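Long-range contacts in octenoyl-CoA reductase/carboxylase (Streptomyces sp., PDB 4A0S), which catalyses the NADPH-dependent reductive carboxylation of 2-octenoyl-CoA, supplying an unusual extender unit for cinnabaramide polyketide biosynthesis: residues A[110-115]-A[172-177]; A[136-141]-A[186-191]; A[203-208]-A[231-236]. One frame throughout, in Å; residues are numbered along the deposited sequence.

Overall arrangement
Interactions 1 and 2 belong to the GroES-like domain, while interaction 3 joins helix 200-210 to the first helix of the nucleotide-binding fold. Along the chain the segments of 1 and 2 alternate; both contacts reach the same mixed sheet, with centres about 17 Å apart, and they touch where S115 O meets P141 CB at 3.2 Å. P141, the last residue of 136-141, is where interaction 2 meets the octanoyl chain. Interaction 1 stands back, G114 about 10 Å from octanoyl-CoA. Interaction 3, its centre about 16 Å from that of interaction 2, binds NADP directly, and the side chain of T205 lies about 5 Å from octanoyl-CoA.

Interaction 1 (A[110-115]-A[172-177]); sequences YHVLGS and GLAEYG
L173 N donates to L113 O at 2.9 Å, tilted only 18° from the carbonyl plane. One step further, G172 N reaches G114 O, also at 2.9 Å, but from well above the plane of that carbonyl. Two successive amides thus serve two successive carbonyls, and this is the tight half of the contact. G114, with a positive phi of 111°, presents a bare CA here, and the L173 side chain lies against it, CD1 3.6 Å from G114 CA. Lower down the same side chain, L173 CB sits 3.4 Å from L113 O, beside the bond its own amide makes. L113 turns its branch back along its own segment, setting CD2 3.5 Å above the centre of the H111 ring.

The other side is looser. V112 holds CG1 anti to its backbone N (chi1 -176°), which brings that methyl to A174 CB at 3.7 Å; beyond this single apolar touch the chains part, and E175, partly exposed, makes no contact with 110-115. Strand 24-31 bridges the two segments: A27 packs on both V112 and A174, and L28 shares backbone hydrogen bonds with L113 and L173. L173 is itself the centre of an inverse gamma turn, closed by a weak bond from A174 N to G172 O, just before strand 176-180 in the GroES-like domain of this alcohol dehydrogenase-type reductase.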
loop_
_atom_site.group_PDB
_atom_site.type_symbol
_atom_site.label_atom_id
_atom_site.label_comp_id
_atom_site.label_asym_id
_atom_site.label_seq_id
_atom_site.Cartn_x
_atom_site.Cartn_y
_atom_site.Cartn_z
ATOM N N TYR A 110 -17.789 -38.978 -8.171
ATOM C CA TYR A 110 -18.616 -38.272 -7.212
ATOM C C TYR A 110 -17.847 -37.029 -6.807
ATOM O O TYR A 110 -16.610 -37.004 -6.858
ATOM C CB TYR A 110 -18.889 -39.144 -5.980
ATOM C CG TYR A 110 -17.635 -39.613 -5.279
ATOM C CD1 TYR A 110 -16.960 -40.765 -5.696
ATOM C CD2 TYR A 110 -17.113 -38.892 -4.199
ATOM C CE1 TYR A 110 -15.782 -41.189 -5.047
ATOM C CE2 TYR A 110 -15.948 -39.311 -3.547
ATOM C CZ TYR A 110 -15.295 -40.451 -3.976
ATOM O OH TYR A 110 -14.153 -40.844 -3.318
ATOM N N HIS A 111 -18.578 -35.993 -6.427
ATOM C CA HIS A 111 -17.953 -34.820 -5.886
ATOM C C HIS A 111 -18.604 -34.454 -4.575
ATOM O O HIS A 111 -19.772 -34.067 -4.548
ATOM C CB HIS A 111 -18.046 -33.659 -6.849
ATOM C CG HIS A 111 -17.330 -32.443 -6.364
ATOM N ND1 HIS A 111 -17.414 -31.229 -7.005
ATOM C CD2 HIS A 111 -16.504 -32.260 -5.305
ATOM C CE1 HIS A 111 -16.668 -30.350 -6.359
ATOM N NE2 HIS A 111 -16.109 -30.950 -5.323
ATOM N N VAL A 112 -17.835 -34.575 -3.498
ATOM C CA VAL A 112 -18.308 -34.183 -2.181
ATOM C C VAL A 112 -18.137 -32.684 -1.986
ATOM O O VAL A 112 -17.026 -32.168 -1.901
ATOM C CB VAL A 112 -17.623 -34.964 -1.072
ATOM C CG1 VAL A 112 -18.233 -34.582 0.295
ATOM C CG2 VAL A 112 -17.746 -36.485 -1.350
ATOM N N LEU A 113 -19.276 -32.010 -1.913
ATOM C CA LEU A 113 -19.363 -30.550 -1.845
ATOM C C LEU A 113 -19.202 -30.050 -0.430
ATOM O O LEU A 113 -19.100 -30.842 0.491
ATOM C CB LEU A 113 -20.724 -30.103 -2.371
ATOM C CG LEU A 113 -21.116 -30.645 -3.744
ATOM C CD1 LEU A 113 -22.387 -29.959 -4.152
ATOM C CD2 LEU A 113 -20.012 -30.418 -4.810
ATOM N N GLY A 114 -19.215 -28.728 -0.260
ATOM C CA GLY A 114 -19.148 -28.149 1.062
ATOM C C GLY A 114 -17.808 -27.476 1.185
ATOM O O GLY A 114 -16.765 -28.117 1.068
ATOM N N SER A 115 -17.845 -26.177 1.424
ATOM C CA SER A 115 -16.649 -25.363 1.324
ATOM C C SER A 115 -16.277 -24.702 2.626
ATOM O O SER A 115 -15.248 -24.043 2.722
ATOM C CB SER A 115 -16.848 -24.336 0.229
ATOM O OG SER A 115 -17.076 -25.051 -0.965
ATOM N N GLY A 172 -16.963 -30.352 2.863
ATOM C CA GLY A 172 -17.467 -30.417 4.221
ATOM C C GLY A 172 -18.927 -30.790 4.394
ATOM O O GLY A 172 -19.377 -30.949 5.523
ATOM N N LEU A 173 -19.676 -30.918 3.303
ATOM C CA LEU A 173 -21.074 -31.349 3.440
ATOM C C LEU A 173 -21.147 -32.874 3.485
ATOM O O LEU A 173 -21.665 -33.541 2.592
ATOM C CB LEU A 173 -21.948 -30.748 2.356
ATOM C CG LEU A 173 -22.259 -29.272 2.619
ATOM C CD1 LEU A 173 -22.682 -28.607 1.342
ATOM C CD2 LEU A 173 -23.339 -29.130 3.662
ATOM N N ALA A 174 -20.591 -33.414 4.555
ATOM C CA ALA A 174 -20.384 -34.841 4.688
ATOM C C ALA A 174 -20.021 -35.045 6.130
ATOM O O ALA A 174 -19.824 -34.077 6.856
ATOM C CB ALA A 174 -19.225 -35.285 3.801
ATOM N N GLU A 175 -19.895 -36.295 6.535
ATOM C CA GLU A 175 -19.546 -36.598 7.904
ATOM C C GLU A 175 -18.051 -36.418 8.112
ATOM O O GLU A 175 -17.610 -36.194 9.225
ATOM C CB GLU A 175 -19.987 -38.008 8.257
ATOM C CG GLU A 175 -21.514 -38.156 8.260
ATOM C CD GLU A 175 -21.989 -39.294 9.145
ATOM O OE1 GLU A 175 -21.342 -40.351 9.164
ATOM O OE2 GLU A 175 -23.010 -39.127 9.842
ATOM N N TYR A 176 -17.286 -36.495 7.034
ATOM C CA TYR A 176 -15.860 -36.223 7.108
ATOM C C TYR A 176 -15.488 -35.330 5.983
ATOM O O TYR A 176 -16.124 -35.345 4.932
ATOM C CB TYR A 176 -15.029 -37.507 7.002
ATOM C CG TYR A 176 -15.255 -38.429 8.156
ATOM C CD1 TYR A 176 -16.265 -39.383 8.100
ATOM C CD2 TYR A 176 -14.469 -38.358 9.307
ATOM C CE1 TYR A 176 -16.499 -40.237 9.140
ATOM C CE2 TYR A 176 -14.709 -39.211 10.380
ATOM C CZ TYR A 176 -15.737 -40.154 10.272
ATOM O OH TYR A 176 -16.040 -41.027 11.288
ATOM N N GLY A 177 -14.417 -34.578 6.196
ATOM C CA GLY A 177 -13.881 -33.683 5.184
ATOM C C GLY A 177 -12.389 -33.934 5.182
ATOM O O GLY A 177 -11.803 -34.264 6.221
#

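Interaction 2 (A[136-141]-A[186-191]); sequences HVIVHP and PKPAHL. With CO8 (octanoyl-coenzyme A), chain E.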
loop_
_atom_site.group_PDB
_atom_site.type_symbol
_atom_site.label_atom_id
_atom_site.label_comp_id
_atom_site.label_asym_id
_atom_site.label_seq_id
_atom_site.Cartn_x
_atom_site.Cartn_y
_atom_site.Cartn_z
ATOM N N HIS A 136 -10.813 -29.089 17.978
ATOM C CA HIS A 136 -11.984 -28.453 17.410
ATOM C C HIS A 136 -11.522 -27.418 16.415
ATOM O O HIS A 136 -10.744 -26.516 16.747
ATOM C CB HIS A 136 -12.817 -27.808 18.505
ATOM C CG HIS A 136 -13.590 -28.797 19.321
ATOM N ND1 HIS A 136 -14.650 -28.429 20.121
ATOM C CD2 HIS A 136 -13.490 -30.146 19.423
ATOM C CE1 HIS A 136 -15.146 -29.503 20.709
ATOM N NE2 HIS A 136 -14.466 -30.559 20.296
ATOM N N VAL A 137 -11.983 -27.570 15.189
ATOM C CA VAL A 137 -11.535 -26.724 14.104
ATOM C C VAL A 137 -12.686 -26.177 13.294
ATOM O O VAL A 137 -13.794 -26.708 13.292
ATOM C CB VAL A 137 -10.605 -27.490 13.134
ATOM C CG1 VAL A 137 -9.328 -27.936 13.853
ATOM C CG2 VAL A 137 -11.328 -28.676 12.520
ATOM N N ILE A 138 -12.409 -25.088 12.609
ATOM C CA ILE A 138 -13.215 -24.731 11.486
ATOM C C ILE A 138 -12.306 -24.952 10.310
ATOM O O ILE A 138 -11.081 -24.964 10.453
ATOM C CB ILE A 138 -13.723 -23.308 11.564
ATOM C CG1 ILE A 138 -12.563 -22.359 11.877
ATOM C CG2 ILE A 138 -14.843 -23.234 12.597
ATOM C CD1 ILE A 138 -12.867 -20.891 11.628
ATOM N N VAL A 139 -12.909 -25.196 9.166
ATOM C CA VAL A 139 -12.167 -25.318 7.948
ATOM C C VAL A 139 -12.656 -24.172 7.101
ATOM O O VAL A 139 -13.873 -23.953 6.988
ATOM C CB VAL A 139 -12.444 -26.641 7.241
ATOM C CG1 VAL A 139 -11.816 -26.635 5.850
ATOM C CG2 VAL A 139 -11.961 -27.815 8.094
ATOM N N HIS A 140 -11.709 -23.428 6.538
ATOM C CA HIS A 140 -12.022 -22.440 5.518
ATOM C C HIS A 140 -11.607 -22.991 4.153
ATOM O O HIS A 140 -10.866 -23.959 4.078
ATOM C CB HIS A 140 -11.378 -21.085 5.830
ATOM C CG HIS A 140 -9.887 -21.087 5.746
ATOM N ND1 HIS A 140 -9.212 -21.038 4.548
ATOM C CD2 HIS A 140 -8.941 -21.106 6.712
ATOM C CE1 HIS A 140 -7.911 -21.036 4.775
ATOM N NE2 HIS A 140 -7.720 -21.089 6.082
ATOM N N PRO A 141 -12.120 -22.386 3.072
ATOM C CA PRO A 141 -12.073 -23.038 1.762
ATOM C C PRO A 141 -10.778 -22.907 0.956
ATOM O O PRO A 141 -10.675 -23.529 -0.094
ATOM C CB PRO A 141 -13.211 -22.353 0.993
ATOM C CG PRO A 141 -13.297 -20.992 1.621
ATOM C CD PRO A 141 -13.086 -21.283 3.093
ATOM N N PRO A 186 -8.535 -22.928 14.750
ATOM C CA PRO A 186 -9.287 -23.365 15.919
ATOM C C PRO A 186 -10.698 -22.815 15.867
ATOM O O PRO A 186 -10.916 -21.626 15.585
ATOM C CB PRO A 186 -8.515 -22.766 17.098
ATOM C CG PRO A 186 -7.671 -21.701 16.537
ATOM C CD PRO A 186 -7.368 -22.089 15.112
ATOM N N LYS A 187 -11.652 -23.698 16.083
ATOM C CA LYS A 187 -13.041 -23.298 16.159
ATOM C C LYS A 187 -13.217 -22.327 17.317
ATOM O O LYS A 187 -12.719 -22.576 18.412
ATOM C CB LYS A 187 -13.907 -24.528 16.387
ATOM C CG LYS A 187 -15.359 -24.220 16.667
ATOM C CD LYS A 187 -16.044 -25.468 17.153
ATOM C CE LYS A 187 -17.310 -25.130 17.940
ATOM N NZ LYS A 187 -16.999 -24.496 19.266
ATOM N N PRO A 188 -13.922 -21.205 17.073
ATOM C CA PRO A 188 -14.275 -20.291 18.148
ATOM C C PRO A 188 -15.013 -21.079 19.227
ATOM O O PRO A 188 -16.062 -21.665 18.961
ATOM C CB PRO A 188 -15.219 -19.314 17.463
ATOM C CG PRO A 188 -14.737 -19.279 16.072
ATOM C CD PRO A 188 -14.368 -20.702 15.764
ATOM N N ALA A 189 -14.434 -21.135 20.420
ATOM C CA ALA A 189 -14.907 -22.052 21.465
ATOM C C ALA A 189 -16.358 -21.801 21.951
ATOM O O ALA A 189 -17.051 -22.726 22.375
ATOM C CB ALA A 189 -13.933 -22.057 22.632
ATOM N N HIS A 190 -16.809 -20.557 21.877
ATOM C CA HIS A 190 -18.093 -20.188 22.429
ATOM C C HIS A 190 -19.225 -20.464 21.454
ATOM O O HIS A 190 -20.372 -20.173 21.747
ATOM C CB HIS A 190 -18.079 -18.707 22.746
ATOM C CG HIS A 190 -17.898 -17.854 21.530
ATOM N ND1 HIS A 190 -16.669 -17.668 20.930
ATOM C CD2 HIS A 190 -18.794 -17.178 20.775
ATOM C CE1 HIS A 190 -16.813 -16.888 19.876
ATOM N NE2 HIS A 190 -18.091 -16.569 19.762
ATOM N N LEU A 191 -18.890 -20.999 20.285
ATOM C CA LEU A 191 -19.872 -21.206 19.243
ATOM C C LEU A 191 -20.289 -22.655 19.171
ATOM O O LEU A 191 -19.493 -23.537 19.439
ATOM C CB LEU A 191 -19.288 -20.822 17.901
ATOM C CG LEU A 191 -19.011 -19.334 17.672
ATOM C CD1 LEU A 191 -18.504 -19.164 16.268
ATOM C CD2 LEU A 191 -20.236 -18.457 17.934
HETATM N N1A CO8 E . -19.140 -29.341 -19.263
HETATM C C2A CO8 E . -17.879 -29.765 -19.167
HETATM N N3A CO8 E . -16.858 -28.926 -19.300
HETATM C C4A CO8 E . -17.097 -27.616 -19.535
HETATM C C5A CO8 E . -18.396 -27.132 -19.638
HETATM C C6A CO8 E . -19.441 -28.041 -19.496
HETATM N N6A CO8 E . -20.708 -27.623 -19.579
HETATM N N7A CO8 E . -18.331 -25.819 -19.862
HETATM C C8A CO8 E . -17.039 -25.485 -19.904
HETATM N N9A CO8 E . -16.288 -26.580 -19.706
HETATM C C1B CO8 E . -14.805 -26.695 -19.670
HETATM C C2B CO8 E . -14.210 -26.634 -21.080
HETATM O O2B CO8 E . -13.107 -27.563 -21.190
HETATM C C3B CO8 E . -13.717 -25.190 -21.131
HETATM O O3B CO8 E . -12.647 -25.056 -22.054
HETATM P P3B CO8 E . -13.028 -24.398 -23.483
HETATM O O7A CO8 E . -12.472 -25.428 -24.616
HETATM O O8A CO8 E . -14.656 -24.481 -23.716
HETATM O O9A CO8 E . -12.537 -23.011 -23.607
HETATM C C4B CO8 E . -13.245 -24.932 -19.704
HETATM O O4B CO8 E . -14.215 -25.606 -18.890
HETATM C C5B CO8 E . -13.396 -23.459 -19.305
HETATM O O5B CO8 E . -13.062 -23.306 -17.910
HETATM P P1A CO8 E . -11.493 -23.392 -17.436
HETATM O O1A CO8 E . -11.506 -23.163 -15.795
HETATM O O2A CO8 E . -10.821 -24.694 -17.747
HETATM O O3A CO8 E . -10.711 -22.196 -18.251
HETATM P P2A CO8 E . -10.462 -20.635 -17.810
HETATM O O4A CO8 E . -10.593 -19.759 -19.138
HETATM O O5A CO8 E . -9.162 -20.395 -17.101
HETATM O O6A CO8 E . -11.740 -20.198 -16.890
HETATM C CBP CO8 E . -12.903 -19.205 -14.964
HETATM C CCP CO8 E . -11.566 -19.366 -15.726
HETATM C CDP CO8 E . -13.793 -18.311 -15.844
HETATM C CEP CO8 E . -12.601 -18.464 -13.661
HETATM C CAP CO8 E . -13.540 -20.612 -14.703
HETATM O OAP CO8 E . -12.610 -21.565 -14.094
HETATM C C9P CO8 E . -14.875 -20.570 -13.909
HETATM O O9P CO8 E . -15.906 -20.195 -14.482
HETATM N N8P CO8 E . -14.837 -20.992 -12.624
HETATM C C7P CO8 E . -16.063 -21.090 -11.776
HETATM C C6P CO8 E . -16.259 -19.931 -10.759
HETATM C C5P CO8 E . -17.754 -19.530 -10.744
HETATM O O5P CO8 E . -18.277 -19.088 -11.764
HETATM N N4P CO8 E . -18.522 -19.795 -9.690
HETATM C C3P CO8 E . -18.163 -20.153 -8.323
HETATM C C2P CO8 E . -18.590 -18.889 -7.562
HETATM S S1P CO8 E . -17.190 -18.132 -6.654
HETATM C "C1'" CO8 E . -17.604 -18.687 -5.069
HETATM O "O1'" CO8 E . -18.773 -18.932 -4.719
HETATM C "C2'" CO8 E . -16.513 -18.860 -4.244
HETATM C "C3'" CO8 E . -16.615 -19.277 -2.937
HETATM C "C4'" CO8 E . -15.452 -19.386 -2.165
HETATM C "C5'" CO8 E . -14.140 -19.411 -2.933
HETATM C "C6'" CO8 E . -13.061 -19.705 -1.868
HETATM C "C7'" CO8 E . -11.699 -19.501 -2.469
HETATM C "C8'" CO8 E . -10.662 -19.936 -1.430
HETATM O O HOH W 1 -14.934 -25.769 20.542
#
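V137 and P186 face each other as an antiparallel, non-hydrogen-bonded pair, with V137 CA 4.4 Å from P186 CA, at an edge of the mixed sheet of the GroES-like domain. The neighbouring K187 N closes a nearly straight bond (169°) on H136 O, 3.0 Å away, although the donor stands above the carbonyl plane. The second segment then folds into a type I turn from P188 to L191.

I138 CG2 meets P188 CD at 4.1 Å, the two side chains crossing at about a right angle, and N372 of helix 365-376 packs on both. K187 starts with CB against the backbone of H136 and V137, then runs extended until a bend at chi4 (-70°) turns its ammonium back onto the turn. There NZ donates to P188 O at 3.0 Å and to L191 O at 2.7 Å, with G421 O as a further acceptor and W193 as a cation-pi partner. A water at H136 makes a fourth oxygen round NZ, so its three hydrogens must be shared among them. P188 O takes NZ and L191 N on opposite faces of its plane. Two residues past the strand, P141 CG rests 3.7 Å from C6' of the octanoyl chain. The water that accepts from K187 NZ lies in the imidazole plane of H136, at its edge, 2.7 Å from ND1.

Interaction 3 (A[203-208]-A[231-236]); sequences AGTAYR and GGLGSY. With NAP (NADP nicotinamide-adenine-dinucleotide phosphate), chain F.
A203 sets its methyl squarely over one face of the Y236 ring, CB 3.7 Å from the ring centroid and 14° off the normal, a clean CH-pi contact. It forms where helix 203-208 and helix 232-236 pass 8.3 Å apart at closest approach of their axes, at an angle of 59°. A206 CB packs against L233 O and Y236 CB. The tyrosine hydroxyl is tied elsewhere, to S199 OG and A383 N, which fixes the ring from its outer end.

L233 shows how the crossing is joined to the cofactor. Its CB already lies 3.4 Å from NADP O2N. CG, placed beside the backbone N by chi1 of -74°, keeps touch with that oxygen and begins to meet the nicotinamide at C6N. There the chain forks. CD1 goes to the ribose side, 3.2 Å from NADP O4D, and also lies against C6N, while CD2 reaches across to the other helix, 3.6 Å from T205 CG2, and packs on C5N, so both methyls touch the nicotinamide ring. T205 thus meets both leucine and ring; its OG1, bonded chiefly to L201 O, takes a weak bond from the carboxamide N7N.

Near the start of helix 232-243, backbone amides hold the pyrophosphate: G232 N gives to NADP O1A at 2.7 Å and L233 N to NADP O2N at 2.8 Å, one for each phosphate. S235 OG returns to G231 O at 2.6 Å, on the carbonyl face opposite to that used by S235 N, and so pins the turn into the helix. A glycine-rich loop after strand 223-226, leading into a helix whose N-terminus meets the pyrophosphate, is the dinucleotide-binding element of the Rossmann fold.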
loop_
_atom_site.group_PDB
_atom_site.type_symbol
_atom_site.label_atom_id
_atom_site.label_comp_id
_atom_site.label_asym_id
_atom_site.label_seq_id
_atom_site.Cartn_x
_atom_site.Cartn_y
_atom_site.Cartn_z
ATOM N N ALA A 203 -17.505 -15.148 5.650
ATOM C CA ALA A 203 -16.909 -14.158 6.503
ATOM C C ALA A 203 -15.481 -13.882 6.047
ATOM O O ALA A 203 -15.081 -12.728 5.976
ATOM C CB ALA A 203 -16.927 -14.589 7.946
ATOM N N GLY A 204 -14.727 -14.938 5.750
ATOM C CA GLY A 204 -13.341 -14.762 5.303
ATOM C C GLY A 204 -13.336 -13.947 4.021
ATOM O O GLY A 204 -12.534 -13.023 3.851
ATOM N N THR A 205 -14.268 -14.273 3.134
ATOM C CA THR A 205 -14.351 -13.609 1.845
ATOM C C THR A 205 -14.710 -12.133 1.997
ATOM O O THR A 205 -14.112 -11.280 1.347
ATOM C CB THR A 205 -15.374 -14.298 0.932
ATOM O OG1 THR A 205 -14.882 -15.595 0.596
ATOM C CG2 THR A 205 -15.567 -13.514 -0.346
ATOM N N ALA A 206 -15.677 -11.852 2.863
ATOM C CA ALA A 206 -16.075 -10.487 3.118
ATOM C C ALA A 206 -14.900 -9.745 3.790
ATOM O O ALA A 206 -14.676 -8.554 3.560
ATOM C CB ALA A 206 -17.319 -10.463 4.007
ATOM N N TYR A 207 -14.163 -10.483 4.606
ATOM C CA TYR A 207 -13.069 -9.940 5.373
ATOM C C TYR A 207 -11.968 -9.510 4.410
ATOM O O TYR A 207 -11.430 -8.398 4.507
ATOM C CB TYR A 207 -12.520 -10.975 6.360
ATOM C CG TYR A 207 -11.344 -10.415 7.113
ATOM C CD1 TYR A 207 -10.073 -10.371 6.524
ATOM C CD2 TYR A 207 -11.510 -9.869 8.391
ATOM C CE1 TYR A 207 -8.998 -9.805 7.194
ATOM C CE2 TYR A 207 -10.430 -9.321 9.073
ATOM C CZ TYR A 207 -9.182 -9.284 8.453
ATOM O OH TYR A 207 -8.118 -8.740 9.104
ATOM N N ARG A 208 -11.635 -10.397 3.481
ATOM C CA ARG A 208 -10.625 -10.071 2.476
ATOM C C ARG A 208 -11.049 -8.828 1.689
ATOM O O ARG A 208 -10.273 -7.908 1.502
ATOM C CB ARG A 208 -10.407 -11.233 1.507
ATOM C CG ARG A 208 -9.342 -10.893 0.479
ATOM C CD ARG A 208 -8.996 -12.044 -0.440
ATOM N NE ARG A 208 -7.996 -11.614 -1.406
ATOM C CZ ARG A 208 -6.687 -11.845 -1.290
ATOM N NH1 ARG A 208 -6.194 -12.493 -0.235
ATOM N NH2 ARG A 208 -5.855 -11.415 -2.226
ATOM N N GLY A 231 -27.659 -11.631 2.609
ATOM C CA GLY A 231 -27.133 -12.981 2.356
ATOM C C GLY A 231 -25.879 -13.308 3.145
ATOM O O GLY A 231 -25.522 -12.585 4.067
ATOM N N GLY A 232 -25.223 -14.412 2.777
ATOM C CA GLY A 232 -24.055 -14.905 3.485
ATOM C C GLY A 232 -22.923 -13.889 3.509
ATOM O O GLY A 232 -22.423 -13.533 4.567
ATOM N N LEU A 233 -22.539 -13.389 2.346
ATOM C CA LEU A 233 -21.497 -12.379 2.291
ATOM C C LEU A 233 -21.888 -11.081 2.962
ATOM O O LEU A 233 -21.113 -10.531 3.758
ATOM C CB LEU A 233 -21.136 -12.054 0.854
ATOM C CG LEU A 233 -20.324 -13.090 0.104
ATOM C CD1 LEU A 233 -20.231 -12.606 -1.331
ATOM C CD2 LEU A 233 -18.938 -13.270 0.766
ATOM N N GLY A 234 -23.076 -10.587 2.627
ATOM C CA GLY A 234 -23.518 -9.279 3.122
ATOM C C GLY A 234 -23.633 -9.291 4.625
ATOM O O GLY A 234 -23.285 -8.322 5.299
ATOM N N SER A 235 -24.104 -10.406 5.167
ATOM C CA SER A 235 -24.307 -10.517 6.597
ATOM C C SER A 235 -23.015 -10.381 7.362
ATOM O O SER A 235 -23.020 -9.964 8.519
ATOM C CB SER A 235 -24.972 -11.838 6.944
ATOM O OG SER A 235 -26.311 -11.827 6.478
ATOM N N TYR A 236 -21.909 -10.739 6.733
ATOM C CA TYR A 236 -20.606 -10.506 7.368
ATOM C C TYR A 236 -20.009 -9.179 6.999
ATOM O O TYR A 236 -19.413 -8.519 7.851
ATOM C CB TYR A 236 -19.638 -11.632 7.063
ATOM C CG TYR A 236 -20.087 -12.902 7.717
ATOM C CD1 TYR A 236 -20.083 -13.029 9.108
ATOM C CD2 TYR A 236 -20.538 -13.977 6.954
ATOM C CE1 TYR A 236 -20.518 -14.212 9.729
ATOM C CE2 TYR A 236 -20.974 -15.156 7.555
ATOM C CZ TYR A 236 -20.965 -15.261 8.937
ATOM O OH TYR A 236 -21.383 -16.418 9.534
HETATM P PA NAP F . -26.429 -15.616 -0.657
HETATM O O1A NAP F . -26.322 -15.981 0.871
HETATM O O2A NAP F . -27.517 -16.293 -1.436
HETATM O O5B NAP F . -26.656 -14.095 -0.709
HETATM C C5B NAP F . -26.646 -13.491 -1.987
HETATM C C4B NAP F . -27.478 -12.224 -1.874
HETATM O O4B NAP F . -27.413 -11.605 -3.167
HETATM C C3B NAP F . -28.967 -12.499 -1.572
HETATM O O3B NAP F . -29.200 -11.978 -0.279
HETATM C C2B NAP F . -29.723 -11.601 -2.539
HETATM O O2B NAP F . -29.929 -10.293 -2.007
HETATM C C1B NAP F . -28.806 -11.469 -3.701
HETATM N N9A NAP F . -29.046 -12.619 -4.609
HETATM C C8A NAP F . -29.416 -13.876 -4.313
HETATM N N7A NAP F . -29.484 -14.616 -5.427
HETATM C C5A NAP F . -29.152 -13.806 -6.422
HETATM C C6A NAP F . -29.072 -13.994 -7.780
HETATM N N6A NAP F . -29.323 -15.196 -8.297
HETATM N N1A NAP F . -28.707 -12.968 -8.533
HETATM C C2A NAP F . -28.419 -11.782 -8.005
HETATM N N3A NAP F . -28.508 -11.550 -6.714
HETATM C C4A NAP F . -28.869 -12.555 -5.911
HETATM O O3 NAP F . -25.035 -15.888 -1.396
HETATM P PN NAP F . -23.620 -15.368 -0.839
HETATM O O1N NAP F . -23.118 -16.602 -0.010
HETATM O O2N NAP F . -23.677 -14.022 -0.163
HETATM O O5D NAP F . -22.845 -15.343 -2.234
HETATM C C5D NAP F . -23.228 -14.295 -3.120
HETATM C C4D NAP F . -22.348 -14.459 -4.327
HETATM O O4D NAP F . -20.963 -14.368 -3.841
HETATM C C3D NAP F . -22.462 -15.838 -4.977
HETATM O O3D NAP F . -22.384 -15.543 -6.388
HETATM C C2D NAP F . -21.233 -16.580 -4.498
HETATM O O2D NAP F . -20.811 -17.585 -5.449
HETATM C C1D NAP F . -20.249 -15.428 -4.538
HETATM N N1N NAP F . -19.255 -15.706 -3.528
HETATM C C2N NAP F . -17.935 -15.595 -3.907
HETATM C C3N NAP F . -17.011 -15.852 -2.934
HETATM C C7N NAP F . -15.594 -15.747 -3.348
HETATM O O7N NAP F . -15.269 -15.340 -4.468
HETATM N N7N NAP F . -14.772 -16.170 -2.426
HETATM C C4N NAP F . -17.366 -16.205 -1.629
HETATM C C5N NAP F . -18.688 -16.306 -1.231
HETATM C C6N NAP F . -19.645 -16.044 -2.198
HETATM P P2B NAP F . -31.054 -9.421 -2.757
HETATM O O1X NAP F . -31.242 -8.322 -1.569
HETATM O O2X NAP F . -30.453 -8.722 -4.079
HETATM O O3X NAP F . -32.161 -10.431 -2.940
#